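Local coordinates for protein quinoline 2-oxidoreductase large subunit (Pseudomonas putida, PDB 1T3Q) that probably oxidises quinoline at carbon 2, as a molybdenum hydroxylase of the xanthine dehydrogenase family carrying a molybdopterin cytosine dinucleotide cofactor, at residues 60-63 with 64-68; 124-127 with 128-131; 283-286 with 287-291. One frame throughout, in Å; residues are numbered along the deposited sequence.

Contact 1 (60-63 with 64-68); sequences IDVA and DAQAL
The flat side-chain amide of Gln66 offers one face to Val62. The methyl CG2 of Val62 stands almost straight above the amide carbon, 3.7 Å from Gln66 CD, and its distances to Gln66 OE1 (3.8 Å) and NE2 (4.0 Å) differ little, as expected for a group over the face. At the oxygen end, OE1 also comes close to the backbone of Ala63. Gln66 reaches this place because its CG is anti to its own carbonyl carbon (chi1 -64°), which sends the chain back over the preceding turn, where CG rests 3.1 Å from Val62 O. That same oxygen accepts from Gln66 N at 2.9 Å, with an N-H...O angle of 158°, and so closes the first helical turn. Val62 holds the N-cap position but has no polar side chain to serve the first amides, and neighbours take over part of this work. Asp61 OD2 receives the N-H of Ala63 at 3.1 Å and 166°, close to straight. A water takes the N-H of Ala65 at 3.1 Å and donates to Asp61 O at 3.2 Å, bridging the last strand residue to the helix. On the inner side, Val62 and Ala65 rest against Ile134 and Val74, while Ala63, Asp64 and Gln66 are exposed. Acceptance by an aspartate of the backbone N-H two residues on defines an Asx turn, here marking the step from strand 55-61 into the short helix 63-67 of the hammerhead domain.

Contact 2 (124-127 with 128-131); sequences RAIA and EDAA
Arg124 reaches along the helix to Glu128, one turn further on. From CB the chain runs to CG, anti to the backbone N and 4.0 Å from Glu128 OE1; the bend at chi2 (67°) then brings CD to 3.9 Å from it. NE makes the stronger of the two bonds to Glu128, a salt bridge to OE1 at 2.9 Å with an N-H...O angle of 168°. The carboxylate oxygen lies in the guanidinium plane, but NE meets it from 37° above the carboxylate plane. At the tip, NH2 adds a weak bond to Glu128 OE1 at 3.4 Å and forms a salt bridge with Glu287, and NH1 bonds weakly to Val45 O. This pair rides on alpha-helix 124-131 of the hammerhead domain, with four i to i+4 backbone bonds from Glu128 N-Arg124 O to Ala131 N-Ala127 O (Ala130 N to Ile126 O, 2.9 Å). An alanine at Arg124 is likely to leave Glu128 OE1 without its guanidinium partner and to cost Glu287 a counter-charge. Met1 N of the medium subunit also donates to Glu128 OE1, and its Lys2 N to OE2. Asp129 pairs with two other subunits through salt bridges, OD1 with Arg43 (medium subunit) and OD2 with Arg28 (small subunit).

Contact 3 (283-286 with 287-291); sequences EDRQ and ENFLG
Asp284 and Glu287 form a capping box at the start of helix 285-291, each side chain accepting the backbone N-H of the other. Asp284 OD2 takes Glu287 N at 2.9 Å and Glu287 OE2 takes Asp284 N at 2.8 Å, both with N-H...O angles of 161°. The first acceptor is met nearly end-on to its C-O bond, whereas the second uses its anti lone pair. Asp284 can reach forward because its CG lies between its backbone N and carbonyl carbon (chi1 61°). The two side chains cross at about a right angle and bring OD2 of Asp284 within 3.6 Å of OE2 of Glu287, a crowding of like charge that Arg124 and Arg49, both paired with Glu287, probably offset. The buried side is close-fitting. There Glu283 CD approaches Asn288 CA to 3.8 Å while its OE1 pairs with Arg204, and the aliphatic run of Arg285 crosses Phe289 obliquely, with CD 3.7 Å from the ring atom CE1. Beyond CD the chain leads away from the ring, and NH2 bonds to Gly47 O of the small subunit and to Pro200 O, the side chain lying about 9 Å from an iron-sulfur cluster. By contrast, on the partly exposed side Leu290 meets chiefly the backbone oxygen of Gln286, through its N-H and its side-chain carbons. Gln286 NE2 bonds to Thr706 O, and Leu290 touches Leu703. Leu290 N donates to Gln286 O at 2.8 Å, in the carbonyl plane, and Leu290 CG lies 3.4 Å from the same oxygen.

In the fold
From contact 1 to contact 3 burial rises: the first is a surface contact centred 41 Å from the chain's centre, the second is partly buried, and the third is buried at 20 Å. Contacts 1 and 2 share the hammerhead range and meet by packing, with Leu68 CD2 3.9 Å from Asp129 CB. Contact 3 belongs to a molybdopterin-binding range, yet contact 2 joins it through charge, Arg124 forming a salt bridge with Glu287 and a long, weak ion pair with Asp284. Chemistry follows place: water and backbone bonds at the outer helix start of contact 1, ion pairs to two other subunits in contact 2, and in contact 3 a helix capped by Asp284 and buried Glu287.

Contact 1 (60-63 with 64-68)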
loop_
_atom_site.group_PDB
_atom_site.type_symbol
_atom_site.label_atom_id
_atom_site.label_comp_id
_atom_site.label_asym_id
_atom_site.label_seq_id
_atom_site.Cartn_x
_atom_site.Cartn_y
_atom_site.Cartn_z
ATOM N N ILE B 60 33.270 -22.382 -2.155
ATOM C CA ILE B 60 32.389 -21.713 -1.208
ATOM C C ILE B 60 31.523 -22.756 -0.506
ATOM O O ILE B 60 30.895 -23.593 -1.153
ATOM C CB ILE B 60 31.458 -20.692 -1.902
ATOM C CG1 ILE B 60 32.288 -19.602 -2.578
ATOM C CG2 ILE B 60 30.521 -20.063 -0.878
ATOM C CD1 ILE B 60 31.451 -18.539 -3.272
ATOM N N ASP B 61 31.498 -22.695 0.822
ATOM C CA ASP B 61 30.717 -23.620 1.639
ATOM C C ASP B 61 29.709 -22.791 2.432
ATOM O O ASP B 61 30.098 -21.927 3.213
ATOM C CB ASP B 61 31.651 -24.373 2.596
ATOM C CG ASP B 61 30.918 -25.378 3.469
ATOM O OD2 ASP B 61 29.698 -25.564 3.279
ATOM N N VAL B 62 28.420 -23.049 2.232
ATOM C CA VAL B 62 27.386 -22.296 2.929
ATOM C C VAL B 62 26.469 -23.167 3.781
ATOM O O VAL B 62 25.418 -22.715 4.233
ATOM C CB VAL B 62 26.521 -21.498 1.926
ATOM C CG1 VAL B 62 27.405 -20.563 1.113
ATOM C CG2 VAL B 62 25.761 -22.452 1.002
ATOM N N ALA B 63 26.876 -24.412 4.009
ATOM C CA ALA B 63 26.084 -25.350 4.799
ATOM C C ALA B 63 25.740 -24.832 6.196
ATOM O O ALA B 63 24.576 -24.848 6.602
ATOM C CB ALA B 63 26.826 -26.683 4.910
ATOM N N ASP B 64 26.751 -24.388 6.935
ATOM C CA ASP B 64 26.538 -23.879 8.290
ATOM C C ASP B 64 25.633 -22.654 8.297
ATOM O O ASP B 64 24.795 -22.495 9.187
ATOM C CB ASP B 64 27.877 -23.528 8.940
ATOM C CG ASP B 64 28.685 -24.757 9.313
ATOM O OD1 ASP B 64 29.843 -24.591 9.749
ATOM O OD2 ASP B 64 28.159 -25.883 9.176
ATOM N N ALA B 65 25.810 -21.790 7.302
ATOM C CA ALA B 65 25.007 -20.583 7.194
ATOM C C ALA B 65 23.543 -20.945 6.939
ATOM O O ALA B 65 22.635 -20.361 7.532
ATOM C CB ALA B 65 25.545 -19.704 6.070
ATOM N N GLN B 66 23.313 -21.917 6.063
ATOM C CA GLN B 66 21.953 -22.342 5.742
ATOM C C GLN B 66 21.234 -22.969 6.933
ATOM O O GLN B 66 20.010 -22.872 7.051
ATOM C CB GLN B 66 21.965 -23.355 4.595
ATOM C CG GLN B 66 22.470 -22.818 3.270
ATOM C CD GLN B 66 22.574 -23.911 2.216
ATOM O OE1 GLN B 66 23.219 -24.935 2.439
ATOM N NE2 GLN B 66 21.943 -23.697 1.066
ATOM N N ALA B 67 21.998 -23.609 7.813
ATOM C CA ALA B 67 21.425 -24.276 8.975
ATOM C C ALA B 67 21.114 -23.355 10.152
ATOM O O ALA B 67 20.274 -23.679 10.989
ATOM C CB ALA B 67 22.345 -25.395 9.428
ATOM N N LEU B 68 21.780 -22.208 10.221
ATOM C CA LEU B 68 21.540 -21.286 11.325
ATOM C C LEU B 68 20.059 -20.933 11.410
ATOM O O LEU B 68 19.439 -20.575 10.411
ATOM C CB LEU B 68 22.357 -20.008 11.140
ATOM C CG LEU B 68 22.352 -19.057 12.340
ATOM C CD1 LEU B 68 23.191 -19.661 13.448
ATOM C CD2 LEU B 68 22.912 -17.699 11.938
HETATM O O HOH W 1 28.612 -21.860 5.991
#

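Contact 2 (124-127 with 128-131)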
loop_
_atom_site.group_PDB
_atom_site.type_symbol
_atom_site.label_atom_id
_atom_site.label_comp_id
_atom_site.label_asym_id
_atom_site.label_seq_id
_atom_site.Cartn_x
_atom_site.Cartn_y
_atom_site.Cartn_z
ATOM N N ARG B 124 17.970 -8.683 9.807
ATOM C CA ARG B 124 19.236 -8.285 9.209
ATOM C C ARG B 124 20.402 -8.776 10.072
ATOM O O ARG B 124 21.426 -9.221 9.553
ATOM C CB ARG B 124 19.281 -6.758 9.064
ATOM C CG ARG B 124 20.643 -6.185 8.727
ATOM C CD ARG B 124 21.134 -6.578 7.342
ATOM N NE ARG B 124 22.429 -5.957 7.089
ATOM C CZ ARG B 124 22.766 -5.340 5.960
ATOM N NH1 ARG B 124 21.907 -5.260 4.956
ATOM N NH2 ARG B 124 23.962 -4.781 5.847
ATOM N N ALA B 125 20.241 -8.706 11.390
ATOM C CA ALA B 125 21.299 -9.142 12.299
ATOM C C ALA B 125 21.612 -10.626 12.124
ATOM O O ALA B 125 22.780 -11.021 12.102
ATOM C CB ALA B 125 20.902 -8.863 13.743
ATOM N N ILE B 126 20.571 -11.442 12.005
ATOM C CA ILE B 126 20.752 -12.880 11.832
ATOM C C ILE B 126 21.335 -13.191 10.457
ATOM O O ILE B 126 22.131 -14.120 10.312
ATOM C CB ILE B 126 19.419 -13.639 12.026
ATOM C CG1 ILE B 126 18.984 -13.536 13.493
ATOM C CG2 ILE B 126 19.579 -15.113 11.628
ATOM C CD1 ILE B 126 17.659 -14.217 13.798
ATOM N N ALA B 127 20.953 -12.414 9.447
ATOM C CA ALA B 127 21.485 -12.639 8.106
ATOM C C ALA B 127 22.982 -12.386 8.156
ATOM O O ALA B 127 23.764 -13.090 7.510
ATOM C CB ALA B 127 20.822 -11.702 7.101
ATOM N N GLU B 128 23.380 -11.370 8.919
ATOM C CA GLU B 128 24.796 -11.048 9.056
ATOM C C GLU B 128 25.498 -12.146 9.849
ATOM O O GLU B 128 26.625 -12.519 9.525
ATOM C CB GLU B 128 24.983 -9.692 9.745
ATOM C CG GLU B 128 24.636 -8.497 8.855
ATOM C CD GLU B 128 24.831 -7.160 9.556
ATOM O OE1 GLU B 128 24.676 -6.109 8.894
ATOM O OE2 GLU B 128 25.135 -7.156 10.767
ATOM N N ASP B 129 24.838 -12.665 10.884
ATOM C CA ASP B 129 25.436 -13.741 11.671
ATOM C C ASP B 129 25.769 -14.896 10.723
ATOM O O ASP B 129 26.888 -15.405 10.720
ATOM C CB ASP B 129 24.474 -14.268 12.745
ATOM C CG ASP B 129 24.191 -13.257 13.848
ATOM O OD1 ASP B 129 25.034 -12.374 14.105
ATOM O OD2 ASP B 129 23.118 -13.370 14.477
ATOM N N ALA B 130 24.784 -15.300 9.924
ATOM C CA ALA B 130 24.949 -16.407 8.982
ATOM C C ALA B 130 26.004 -16.140 7.917
ATOM O O ALA B 130 26.743 -17.049 7.528
ATOM C CB ALA B 130 23.612 -16.731 8.322
ATOM N N ALA B 131 26.078 -14.899 7.442
ATOM C CA ALA B 131 27.057 -14.548 6.426
ATOM C C ALA B 131 28.468 -14.811 6.946
ATOM O O ALA B 131 29.351 -15.221 6.192
ATOM C CB ALA B 131 26.907 -13.077 6.024
#

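Contact 3 (283-286 with 287-291)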
loop_
_atom_site.group_PDB
_atom_site.type_symbol
_atom_site.label_atom_id
_atom_site.label_comp_id
_atom_site.label_asym_id
_atom_site.label_seq_id
_atom_site.Cartn_x
_atom_site.Cartn_y
_atom_site.Cartn_z
ATOM N N GLU B 283 21.148 -1.276 2.850
ATOM C CA GLU B 283 22.587 -1.346 3.079
ATOM C C GLU B 283 23.070 -0.402 4.166
ATOM O O GLU B 283 22.427 0.615 4.449
ATOM C CB GLU B 283 23.338 -1.050 1.781
ATOM C CG GLU B 283 23.581 0.426 1.520
ATOM C CD GLU B 283 24.225 0.686 0.173
ATOM O OE1 GLU B 283 24.937 -0.209 -0.336
ATOM O OE2 GLU B 283 24.034 1.796 -0.368
ATOM N N ASP B 284 24.198 -0.744 4.782
ATOM C CA ASP B 284 24.768 0.111 5.817
ATOM C C ASP B 284 25.782 1.060 5.182
ATOM O O ASP B 284 26.070 0.958 3.989
ATOM C CB ASP B 284 25.397 -0.724 6.942
ATOM C CG ASP B 284 26.536 -1.616 6.470
ATOM O OD1 ASP B 284 26.644 -2.741 7.002
ATOM O OD2 ASP B 284 27.327 -1.203 5.599
ATOM N N ARG B 285 26.323 1.984 5.969
ATOM C CA ARG B 285 27.267 2.961 5.442
ATOM C C ARG B 285 28.515 2.365 4.784
ATOM O O ARG B 285 28.993 2.882 3.777
ATOM C CB ARG B 285 27.675 3.941 6.546
ATOM C CG ARG B 285 28.585 5.071 6.071
ATOM C CD ARG B 285 27.970 5.870 4.923
ATOM N NE ARG B 285 26.648 6.402 5.250
ATOM C CZ ARG B 285 25.892 7.097 4.402
ATOM N NH1 ARG B 285 26.329 7.343 3.169
ATOM N NH2 ARG B 285 24.704 7.551 4.784
ATOM N N GLN B 286 29.040 1.281 5.345
ATOM C CA GLN B 286 30.225 0.649 4.773
ATOM C C GLN B 286 29.935 0.086 3.389
ATOM O O GLN B 286 30.756 0.211 2.480
ATOM C CB GLN B 286 30.736 -0.458 5.700
ATOM C CG GLN B 286 31.450 0.088 6.921
ATOM C CD GLN B 286 30.572 1.031 7.721
ATOM O OE1 GLN B 286 29.567 0.612 8.287
ATOM N NE2 GLN B 286 30.940 2.315 7.760
ATOM N N GLU B 287 28.766 -0.525 3.229
ATOM C CA GLU B 287 28.387 -1.089 1.938
ATOM C C GLU B 287 28.208 0.018 0.903
ATOM O O GLU B 287 28.454 -0.193 -0.290
ATOM C CB GLU B 287 27.096 -1.891 2.070
ATOM C CG GLU B 287 27.178 -3.014 3.092
ATOM C CD GLU B 287 25.884 -3.776 3.199
ATOM O OE1 GLU B 287 25.794 -4.874 2.611
ATOM O OE2 GLU B 287 24.950 -3.276 3.865
ATOM N N ASN B 288 27.782 1.202 1.346
ATOM C CA ASN B 288 27.609 2.302 0.399
ATOM C C ASN B 288 28.976 2.703 -0.152
ATOM O O ASN B 288 29.104 3.040 -1.328
ATOM C CB ASN B 288 26.941 3.509 1.058
ATOM C CG ASN B 288 26.423 4.507 0.039
ATOM O OD1 ASN B 288 25.356 4.310 -0.566
ATOM N ND2 ASN B 288 27.177 5.570 -0.173
ATOM N N PHE B 289 30.001 2.669 0.691
ATOM C CA PHE B 289 31.344 3.003 0.231
ATOM C C PHE B 289 31.933 1.852 -0.587
ATOM O O PHE B 289 32.584 2.075 -1.600
ATOM C CB PHE B 289 32.273 3.307 1.411
ATOM C CG PHE B 289 32.093 4.687 1.987
ATOM C CD1 PHE B 289 31.667 4.856 3.298
ATOM C CD2 PHE B 289 32.329 5.815 1.206
ATOM C CE1 PHE B 289 31.472 6.134 3.827
ATOM C CE2 PHE B 289 32.139 7.099 1.722
ATOM C CZ PHE B 289 31.708 7.258 3.035
ATOM N N LEU B 290 31.675 0.624 -0.151
ATOM C CA LEU B 290 32.198 -0.567 -0.821
ATOM C C LEU B 290 31.556 -0.985 -2.138
ATOM O O LEU B 290 32.259 -1.261 -3.114
ATOM C CB LEU B 290 32.123 -1.772 0.122
ATOM C CG LEU B 290 33.161 -1.920 1.230
ATOM C CD1 LEU B 290 32.689 -2.972 2.226
ATOM C CD2 LEU B 290 34.505 -2.300 0.626
ATOM N N GLY B 291 30.228 -1.046 -2.160
ATOM C CA GLY B 291 29.541 -1.522 -3.346
ATOM C C GLY B 291 28.597 -0.657 -4.153
ATOM O O GLY B 291 27.827 -1.193 -4.947
#